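Local coordinates for protein LEOA (Escherichia coli, PDB 4AUR) that is a bacterial dynamin-like GTPase that probably couples GTP binding and hydrolysis to membrane-related work, perhaps linked to toxin release, at residues V53-L58 with R132-E137; A138-Y143 with S171-I176; R323-L328 with D379-Q384. One frame throughout, in Å; residues are numbered along the deposited sequence.

Contact 1 of 3, residues V53-L58 with R132-E137; sequences VLRIAL and RRYISE
The side chain of R55 leaves strand 54-58 and reaches the C-terminal turn of helix 132-136, where its guanidinium lies against Y134 and the backbone carbonyls of the helix end. CG stands anti to the backbone N (chi1 179°) and the chain bends at chi3, which lays the flat group against the tyrosine ring. The evidence for this is that CD2 of Y134 sits 3.3 Å above the guanidinium plane of R55, over its centre, with the two planes 25° apart. The ring thus covers one guanidinium face with its CD2-CE2 side.

NH1 of R55 gives a weak hydrogen bond to O of Y134, 3.1 Å long but bent to 135° at the hydrogen. O of E137 is also near, 3.3 Å from the same NH1 of R55. E137 is where the chain leaves helical geometry, after its N has bonded to O of R133. NE of R55 turns instead to a salt bridge with E105 on the neighbouring strand 104-108, its strongest polar partner, and NH2 is hydrogen-bonded outside the two segments. The carboxylate of E137 is a more distant countercharge: its OE1 is 4.6 Å from NH1 of R55 and has a long, weak ion pair with K272.

Farther along the strand the chemistry turns apolar, CB of A57 resting 4.1 Å from CG1 of I135. The positive group is therefore buried with compensation from several directions: a carboxylate at NE, a weakly bonded helix-end carbonyl at NH1 and an aromatic ring over one face. The negative end of the helix dipole would probably add to its stabilisation.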
loop_
_atom_site.group_PDB
_atom_site.type_symbol
_atom_site.label_atom_id
_atom_site.label_comp_id
_atom_site.label_asym_id
_atom_site.label_seq_id
_atom_site.Cartn_x
_atom_site.Cartn_y
_atom_site.Cartn_z
ATOM N N VAL A 53 10.012 13.039 38.177
ATOM C CA VAL A 53 10.636 14.346 38.246
ATOM C C VAL A 53 12.030 14.241 37.660
ATOM O O VAL A 53 12.602 13.149 37.622
ATOM C CB VAL A 53 10.787 14.829 39.710
ATOM C CG1 VAL A 53 9.468 14.759 40.469
ATOM C CG2 VAL A 53 11.827 14.013 40.455
ATOM N N LEU A 54 12.588 15.374 37.233
ATOM C CA LEU A 54 13.947 15.418 36.700
ATOM C C LEU A 54 14.991 14.867 37.657
ATOM O O LEU A 54 15.044 15.256 38.803
ATOM C CB LEU A 54 14.339 16.848 36.355
ATOM C CG LEU A 54 15.747 17.038 35.810
ATOM C CD1 LEU A 54 16.015 16.204 34.575
ATOM C CD2 LEU A 54 15.940 18.492 35.456
ATOM N N ARG A 55 15.851 13.992 37.157
ATOM C CA ARG A 55 16.872 13.335 37.951
ATOM C C ARG A 55 18.218 13.458 37.270
ATOM O O ARG A 55 18.357 13.135 36.096
ATOM C CB ARG A 55 16.549 11.861 38.140
ATOM C CG ARG A 55 17.594 11.131 38.954
ATOM C CD ARG A 55 17.333 9.646 38.983
ATOM N NE ARG A 55 16.214 9.347 39.847
ATOM C CZ ARG A 55 15.588 8.183 39.886
ATOM N NH1 ARG A 55 15.971 7.184 39.101
ATOM N NH2 ARG A 55 14.563 8.022 40.715
ATOM N N ILE A 56 19.208 13.917 38.029
ATOM C CA ILE A 56 20.565 14.081 37.531
ATOM C C ILE A 56 21.476 13.214 38.376
ATOM O O ILE A 56 21.426 13.261 39.604
ATOM C CB ILE A 56 21.047 15.535 37.654
ATOM C CG1 ILE A 56 19.968 16.493 37.205
ATOM C CG2 ILE A 56 22.279 15.780 36.804
ATOM C CD1 ILE A 56 19.136 17.020 38.356
ATOM N N ALA A 57 22.306 12.415 37.732
ATOM C CA ALA A 57 23.339 11.711 38.456
ATOM C C ALA A 57 24.577 12.567 38.387
ATOM O O ALA A 57 25.099 12.871 37.302
ATOM C CB ALA A 57 23.591 10.354 37.854
ATOM N N LEU A 58 25.027 12.991 39.555
ATOM C CA LEU A 58 26.205 13.812 39.654
ATOM C C LEU A 58 27.390 12.946 40.020
ATOM O O LEU A 58 27.552 12.545 41.168
ATOM C CB LEU A 58 25.994 14.882 40.708
ATOM C CG LEU A 58 27.001 16.013 40.588
ATOM C CD1 LEU A 58 26.836 16.734 39.263
ATOM C CD2 LEU A 58 26.868 16.963 41.763
ATOM N N ARG A 132 22.319 0.803 40.282
ATOM C CA ARG A 132 22.261 0.670 38.835
ATOM C C ARG A 132 20.914 1.159 38.264
ATOM O O ARG A 132 20.871 1.910 37.273
ATOM C CB ARG A 132 22.519 -0.787 38.453
ATOM C CG ARG A 132 23.938 -1.303 38.749
ATOM C CD ARG A 132 23.990 -2.822 38.633
ATOM N NE ARG A 132 23.746 -3.235 37.252
ATOM C CZ ARG A 132 24.691 -3.471 36.346
ATOM N NH1 ARG A 132 25.976 -3.380 36.665
ATOM N NH2 ARG A 132 24.344 -3.787 35.114
ATOM N N ARG A 133 19.807 0.751 38.887
ATOM C CA ARG A 133 18.487 1.231 38.452
ATOM C C ARG A 133 18.341 2.759 38.595
ATOM O O ARG A 133 17.781 3.411 37.735
ATOM C CB ARG A 133 17.405 0.525 39.230
ATOM C CG ARG A 133 15.974 0.683 38.714
ATOM C CD ARG A 133 14.963 -0.002 39.628
ATOM N NE ARG A 133 15.607 -1.111 40.342
ATOM C CZ ARG A 133 15.406 -1.433 41.616
ATOM N NH1 ARG A 133 14.531 -0.774 42.364
ATOM N NH2 ARG A 133 16.084 -2.439 42.145
ATOM N N TYR A 134 18.847 3.339 39.665
ATOM C CA TYR A 134 18.626 4.756 39.879
ATOM C C TYR A 134 19.424 5.573 38.889
ATOM O O TYR A 134 18.956 6.595 38.415
ATOM C CB TYR A 134 18.941 5.173 41.334
ATOM C CG TYR A 134 17.707 5.254 42.209
ATOM C CD1 TYR A 134 17.132 4.119 42.742
ATOM C CD2 TYR A 134 17.103 6.479 42.479
ATOM C CE1 TYR A 134 15.999 4.199 43.521
ATOM C CE2 TYR A 134 15.968 6.564 43.260
ATOM C CZ TYR A 134 15.426 5.426 43.777
ATOM O OH TYR A 134 14.301 5.514 44.562
ATOM N N ILE A 135 20.622 5.122 38.544
ATOM C CA ILE A 135 21.411 5.833 37.544
ATOM C C ILE A 135 20.969 5.528 36.109
ATOM O O ILE A 135 20.956 6.429 35.268
ATOM C CB ILE A 135 22.904 5.630 37.772
ATOM C CG1 ILE A 135 23.297 6.419 39.021
ATOM C CG2 ILE A 135 23.709 6.184 36.612
ATOM C CD1 ILE A 135 24.571 5.946 39.680
ATOM N N SER A 136 20.587 4.289 35.819
ATOM C CA SER A 136 19.970 4.012 34.533
ATOM C C SER A 136 18.814 4.979 34.296
ATOM O O SER A 136 18.773 5.664 33.270
ATOM C CB SER A 136 19.445 2.584 34.458
ATOM O OG SER A 136 20.476 1.700 34.096
ATOM N N GLU A 137 17.890 5.036 35.262
ATOM C CA GLU A 137 16.640 5.834 35.151
ATOM C C GLU A 137 16.819 7.323 35.494
ATOM O O GLU A 137 15.892 7.959 35.944
ATOM C CB GLU A 137 15.497 5.204 36.009
ATOM C CG GLU A 137 14.914 3.922 35.408
ATOM C CD GLU A 137 14.093 3.056 36.377
ATOM O OE1 GLU A 137 13.713 3.561 37.462
ATOM O OE2 GLU A 137 13.821 1.861 36.033
#

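Contact 2 of 3, residues A138-Y143 with S171-I176; sequences AHLIFY and STIFVI
I141 and T172 are paired in register on adjacent parallel strands, their CA atoms 4.5 Å apart; their side chains cross at a slant, and OG1 of T172 fits against CB of I141. That hydroxyl bonds to O of K168, so its polar need is met while its flank fills the hollow beside the isoleucine. Two residues further along, in the next pair on this face, CD1 of F174 lies 3.4 Å from CB of Y143, reached obliquely to the ring. The rings of Y143 and F174 are oblique, centroids 5.4 Å apart and planes at 36°; the tyrosine's CG lies anti to its N (chi1 -154°), swinging its ring away while CD1 and CE1 of F174 pack against CB and CG of Y143.

The other face carries L140, F142 and I173. Here CD1 of I173 is the bump: it lies near the plane of the F142 ring, at its edge, 3.7 Å from CE1 of F142, and also meets CD2 of L140. The phenylalanine and isoleucine run alongside each other, pointing the same way, and helix 250-273 packs on this face through I260 against I173.

Between the faces the backbones alternate bonds, from I141 N to S171 O, I173 N to I141 O, Y143 N to I173 O and V175 N to Y143 O. The short segments diverge by only 23°. Linked through helix 156-165, the strands form a beta-alpha-beta crossover in the central sheet of a P-loop GTPase domain.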
loop_
_atom_site.group_PDB
_atom_site.type_symbol
_atom_site.label_atom_id
_atom_site.label_comp_id
_atom_site.label_asym_id
_atom_site.label_seq_id
_atom_site.Cartn_x
_atom_site.Cartn_y
_atom_site.Cartn_z
ATOM N N ALA A 138 18.011 7.860 35.301
ATOM C CA ALA A 138 18.230 9.281 35.365
ATOM C C ALA A 138 18.227 9.874 33.960
ATOM O O ALA A 138 18.563 9.207 32.983
ATOM C CB ALA A 138 19.542 9.574 36.039
ATOM N N HIS A 139 17.865 11.145 33.865
ATOM C CA HIS A 139 17.662 11.774 32.586
ATOM C C HIS A 139 18.927 12.472 32.140
ATOM O O HIS A 139 19.105 12.765 30.955
ATOM C CB HIS A 139 16.534 12.761 32.693
ATOM C CG HIS A 139 15.332 12.217 33.384
ATOM N ND1 HIS A 139 14.235 11.750 32.702
ATOM C CD2 HIS A 139 15.039 12.087 34.697
ATOM C CE1 HIS A 139 13.320 11.342 33.565
ATOM N NE2 HIS A 139 13.784 11.538 34.784
ATOM N N LEU A 140 19.810 12.731 33.091
ATOM C CA LEU A 140 21.042 13.445 32.820
ATOM C C LEU A 140 22.132 12.912 33.732
ATOM O O LEU A 140 21.873 12.611 34.890
ATOM C CB LEU A 140 20.842 14.927 33.112
ATOM C CG LEU A 140 20.652 15.890 31.968
ATOM C CD1 LEU A 140 20.519 17.310 32.497
ATOM C CD2 LEU A 140 21.860 15.793 31.068
ATOM N N ILE A 141 23.347 12.821 33.220
ATOM C CA ILE A 141 24.477 12.351 34.010
ATOM C C ILE A 141 25.628 13.306 33.808
ATOM O O ILE A 141 26.043 13.539 32.698
ATOM C CB ILE A 141 24.884 10.926 33.589
ATOM C CG1 ILE A 141 23.703 9.975 33.751
ATOM C CG2 ILE A 141 26.081 10.439 34.396
ATOM C CD1 ILE A 141 24.063 8.525 33.571
ATOM N N PHE A 142 26.129 13.878 34.885
ATOM C CA PHE A 142 27.273 14.786 34.794
ATOM C C PHE A 142 28.442 14.078 35.381
ATOM O O PHE A 142 28.446 13.773 36.552
ATOM C CB PHE A 142 27.071 16.070 35.598
ATOM C CG PHE A 142 25.949 16.945 35.113
ATOM C CD1 PHE A 142 25.494 16.894 33.803
ATOM C CD2 PHE A 142 25.375 17.876 35.984
ATOM C CE1 PHE A 142 24.472 17.737 33.381
ATOM C CE2 PHE A 142 24.361 18.719 35.565
ATOM C CZ PHE A 142 23.904 18.642 34.268
ATOM N N TYR A 143 29.430 13.805 34.562
ATOM C CA TYR A 143 30.675 13.268 35.064
ATOM C C TYR A 143 31.650 14.425 35.102
ATOM O O TYR A 143 32.121 14.873 34.063
ATOM C CB TYR A 143 31.184 12.146 34.162
ATOM C CG TYR A 143 32.034 11.187 34.904
ATOM C CD1 TYR A 143 33.296 11.555 35.343
ATOM C CD2 TYR A 143 31.568 9.936 35.230
ATOM C CE1 TYR A 143 34.078 10.698 36.064
ATOM C CE2 TYR A 143 32.347 9.066 35.948
ATOM C CZ TYR A 143 33.602 9.457 36.354
ATOM O OH TYR A 143 34.378 8.601 37.070
ATOM N N SER A 171 23.309 10.091 27.237
ATOM C CA SER A 171 22.753 10.952 28.274
ATOM C C SER A 171 23.765 11.426 29.322
ATOM O O SER A 171 23.390 11.931 30.375
ATOM C CB SER A 171 21.550 10.262 28.937
ATOM O OG SER A 171 21.885 9.172 29.747
ATOM N N THR A 172 25.050 11.285 29.011
ATOM C CA THR A 172 26.122 11.713 29.898
ATOM C C THR A 172 26.928 12.867 29.320
ATOM O O THR A 172 27.403 12.783 28.188
ATOM C CB THR A 172 27.073 10.567 30.124
ATOM O OG1 THR A 172 26.389 9.547 30.838
ATOM C CG2 THR A 172 28.276 11.013 30.915
ATOM N N ILE A 173 27.075 13.934 30.104
ATOM C CA ILE A 173 27.982 15.031 29.776
ATOM C C ILE A 173 29.204 14.976 30.673
ATOM O O ILE A 173 29.090 15.107 31.912
ATOM C CB ILE A 173 27.363 16.419 30.018
ATOM C CG1 ILE A 173 26.160 16.650 29.120
ATOM C CG2 ILE A 173 28.374 17.495 29.700
ATOM C CD1 ILE A 173 25.159 17.605 29.722
ATOM N N PHE A 174 30.366 14.787 30.057
ATOM C CA PHE A 174 31.620 14.969 30.776
ATOM C C PHE A 174 31.936 16.450 30.838
ATOM O O PHE A 174 31.918 17.154 29.809
ATOM C CB PHE A 174 32.734 14.200 30.128
ATOM C CG PHE A 174 32.552 12.746 30.258
ATOM C CD1 PHE A 174 33.027 12.089 31.353
ATOM C CD2 PHE A 174 31.850 12.040 29.302
ATOM C CE1 PHE A 174 32.821 10.738 31.500
ATOM C CE2 PHE A 174 31.641 10.690 29.434
ATOM C CZ PHE A 174 32.127 10.040 30.544
ATOM N N VAL A 175 32.206 16.909 32.053
ATOM C CA VAL A 175 32.250 18.313 32.334
ATOM C C VAL A 175 33.639 18.615 32.809
ATOM O O VAL A 175 33.990 18.311 33.954
ATOM C CB VAL A 175 31.224 18.667 33.406
ATOM C CG1 VAL A 175 31.390 20.104 33.865
ATOM C CG2 VAL A 175 29.837 18.445 32.838
ATOM N N ILE A 176 34.448 19.178 31.908
ATOM C CA ILE A 176 35.818 19.502 32.247
ATOM C C ILE A 176 35.760 20.833 32.944
ATOM O O ILE A 176 35.474 21.851 32.316
ATOM C CB ILE A 176 36.762 19.542 31.060
ATOM C CG1 ILE A 176 36.737 18.214 30.313
ATOM C CG2 ILE A 176 38.156 19.771 31.583
ATOM C CD1 ILE A 176 37.445 18.223 28.965
#

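Contact 3 of 3, residues R323-L328 with D379-Q384; sequences RLAGEL and DRFFEQ
F381 pushes its ring against L324, A325 and L328 of the facing helix in an antiparallel helix pair of the dynamin-like helical domain, the axes of the two short segments at 170°, 10.1 Å at closest approach. The tight part centres on this ring. Its chi1 of 168° places CG anti to the backbone N and carries the ring across the gap, where CE1 of F381 comes to 3.3 Å from CB of L324. A325 presents its CA over the ring face as a CH-pi contact, 4.1 Å from the centroid and 29° off the normal, while its CB approaches CZ. CD2 of L328 meets the CD2 flank of the ring, near its root, the side chain crossing that of F381 at about a right angle. M524 and F528 of helix 521-528, with L518 of helix 489-518, close in on the phenylalanine from outside the pair.

The solvent side is looser. Q384, an exposed residue at the margin, extended beyond CG, crosses L324 at a slant, and no hydrogen bond links the two segments. CB of Q384 touches CD1 of L324 at 3.9 Å, and its amide ends in a polar-on-apolar contact, OE1 of Q384 standing 3.8 Å from CD2 of L324.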
loop_
_atom_site.group_PDB
_atom_site.type_symbol
_atom_site.label_atom_id
_atom_site.label_comp_id
_atom_site.label_asym_id
_atom_site.label_seq_id
_atom_site.Cartn_x
_atom_site.Cartn_y
_atom_site.Cartn_z
ATOM N N ARG A 323 -23.812 -3.778 -36.202
ATOM C CA ARG A 323 -23.394 -3.097 -37.405
ATOM C C ARG A 323 -23.111 -4.082 -38.530
ATOM O O ARG A 323 -23.442 -3.829 -39.691
ATOM C CB ARG A 323 -22.175 -2.211 -37.159
ATOM C CG ARG A 323 -22.260 -0.896 -37.931
ATOM C CD ARG A 323 -20.962 -0.093 -37.977
ATOM N NE ARG A 323 -20.264 -0.058 -36.691
ATOM C CZ ARG A 323 -19.173 -0.774 -36.401
ATOM N NH1 ARG A 323 -18.630 -1.595 -37.313
ATOM N NH2 ARG A 323 -18.613 -0.673 -35.190
ATOM N N LEU A 324 -22.522 -5.219 -38.185
ATOM C CA LEU A 324 -22.300 -6.287 -39.159
ATOM C C LEU A 324 -23.598 -6.940 -39.623
ATOM O O LEU A 324 -23.727 -7.290 -40.778
ATOM C CB LEU A 324 -21.401 -7.357 -38.572
ATOM C CG LEU A 324 -20.021 -6.870 -38.194
ATOM C CD1 LEU A 324 -19.278 -7.939 -37.426
ATOM C CD2 LEU A 324 -19.245 -6.432 -39.422
ATOM N N ALA A 325 -24.537 -7.141 -38.710
ATOM C CA ALA A 325 -25.807 -7.739 -39.066
ATOM C C ALA A 325 -26.517 -6.908 -40.114
ATOM O O ALA A 325 -27.140 -7.458 -41.015
ATOM C CB ALA A 325 -26.687 -7.895 -37.852
ATOM N N GLY A 326 -26.399 -5.591 -39.984
ATOM C CA GLY A 326 -27.026 -4.657 -40.889
ATOM C C GLY A 326 -26.353 -4.623 -42.238
ATOM O O GLY A 326 -27.026 -4.699 -43.258
ATOM N N GLU A 327 -25.026 -4.519 -42.252
ATOM C CA GLU A 327 -24.272 -4.701 -43.482
ATOM C C GLU A 327 -24.653 -6.024 -44.165
ATOM O O GLU A 327 -24.801 -6.074 -45.384
ATOM C CB GLU A 327 -22.768 -4.643 -43.215
ATOM C CG GLU A 327 -22.249 -3.239 -42.872
ATOM C CD GLU A 327 -20.896 -3.266 -42.164
ATOM O OE1 GLU A 327 -20.175 -4.297 -42.248
ATOM O OE2 GLU A 327 -20.557 -2.257 -41.509
ATOM N N LEU A 328 -24.830 -7.082 -43.376
ATOM C CA LEU A 328 -25.183 -8.373 -43.931
ATOM C C LEU A 328 -26.529 -8.289 -44.588
ATOM O O LEU A 328 -26.723 -8.767 -45.688
ATOM C CB LEU A 328 -25.262 -9.444 -42.873
ATOM C CG LEU A 328 -25.791 -10.763 -43.458
ATOM C CD1 LEU A 328 -24.816 -11.277 -44.492
ATOM C CD2 LEU A 328 -26.052 -11.824 -42.404
ATOM N N ASP A 379 -22.062 -17.185 -43.631
ATOM C CA ASP A 379 -20.803 -17.617 -43.103
ATOM C C ASP A 379 -19.895 -16.404 -42.835
ATOM O O ASP A 379 -19.386 -16.256 -41.754
ATOM C CB ASP A 379 -20.132 -18.618 -44.065
ATOM C CG ASP A 379 -20.702 -20.069 -43.956
ATOM O OD1 ASP A 379 -21.848 -20.299 -43.497
ATOM O OD2 ASP A 379 -19.971 -21.002 -44.362
ATOM N N ARG A 380 -19.693 -15.520 -43.798
ATOM C CA ARG A 380 -18.735 -14.421 -43.590
ATOM C C ARG A 380 -19.087 -13.565 -42.364
ATOM O O ARG A 380 -18.204 -13.117 -41.635
ATOM C CB ARG A 380 -18.623 -13.557 -44.838
ATOM C CG ARG A 380 -17.482 -12.549 -44.849
ATOM C CD ARG A 380 -17.199 -12.125 -46.296
ATOM N NE ARG A 380 -16.707 -10.748 -46.444
ATOM C CZ ARG A 380 -16.596 -10.097 -47.609
ATOM N NH1 ARG A 380 -16.945 -10.677 -48.760
ATOM N NH2 ARG A 380 -16.143 -8.848 -47.628
ATOM N N PHE A 381 -20.377 -13.352 -42.135
ATOM C CA PHE A 381 -20.849 -12.573 -40.989
ATOM C C PHE A 381 -20.647 -13.372 -39.707
ATOM O O PHE A 381 -20.067 -12.889 -38.743
ATOM C CB PHE A 381 -22.326 -12.190 -41.163
ATOM C CG PHE A 381 -22.970 -11.637 -39.918
ATOM C CD1 PHE A 381 -22.316 -10.729 -39.115
ATOM C CD2 PHE A 381 -24.242 -12.028 -39.553
ATOM C CE1 PHE A 381 -22.920 -10.239 -37.977
ATOM C CE2 PHE A 381 -24.849 -11.533 -38.418
ATOM C CZ PHE A 381 -24.190 -10.635 -37.633
ATOM N N PHE A 382 -21.102 -14.613 -39.722
ATOM C CA PHE A 382 -20.893 -15.515 -38.609
ATOM C C PHE A 382 -19.402 -15.569 -38.180
ATOM O O PHE A 382 -19.080 -15.696 -36.996
ATOM C CB PHE A 382 -21.485 -16.895 -38.949
ATOM C CG PHE A 382 -21.596 -17.828 -37.777
ATOM C CD1 PHE A 382 -21.885 -17.362 -36.495
ATOM C CD2 PHE A 382 -21.438 -19.182 -37.955
ATOM C CE1 PHE A 382 -21.989 -18.234 -35.414
ATOM C CE2 PHE A 382 -21.538 -20.061 -36.877
ATOM C CZ PHE A 382 -21.817 -19.584 -35.604
ATOM N N GLU A 383 -18.488 -15.401 -39.111
ATOM C CA GLU A 383 -17.078 -15.436 -38.772
ATOM C C GLU A 383 -16.603 -14.091 -38.226
ATOM O O GLU A 383 -15.996 -14.025 -37.166
ATOM C CB GLU A 383 -16.266 -15.853 -39.997
ATOM C CG GLU A 383 -16.614 -17.263 -40.486
ATOM C CD GLU A 383 -16.155 -17.545 -41.914
ATOM O OE1 GLU A 383 -15.332 -16.744 -42.437
ATOM O OE2 GLU A 383 -16.621 -18.569 -42.498
ATOM N N GLN A 384 -16.874 -13.014 -38.944
ATOM C CA GLN A 384 -16.577 -11.682 -38.436
ATOM C C GLN A 384 -17.170 -11.531 -37.027
ATOM O O GLN A 384 -16.483 -11.112 -36.107
ATOM C CB GLN A 384 -17.137 -10.597 -39.368
ATOM C CG GLN A 384 -16.433 -10.465 -40.716
ATOM C CD GLN A 384 -16.959 -9.301 -41.595
ATOM O OE1 GLN A 384 -18.172 -9.115 -41.813
ATOM N NE2 GLN A 384 -16.026 -8.518 -42.109
#

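How the contacts relate
Contacts 1 and 2 belong to one sheet of the GTPase domain: strands 54-60 and 140-146 are neighbours, and helix 129-136 leads directly into the latter. Their centres are about 10 Å apart, and probable backbone hydrogen bonds join them, with A57 O 2.8 Å from F142 N and A57 N 2.9 Å from L140 O. Contact 2 is wholly buried and held by backbone bonds; contact 1, partly buried, sets a charged group against a helix end, with one weak hydrogen bond. Contact 3 lies on the opposite side of the chain's centre, its own centre about 90 Å from that of contact 1. Also partly buried, it joins two long helices by apolar side chains with no hydrogen bond between its segments.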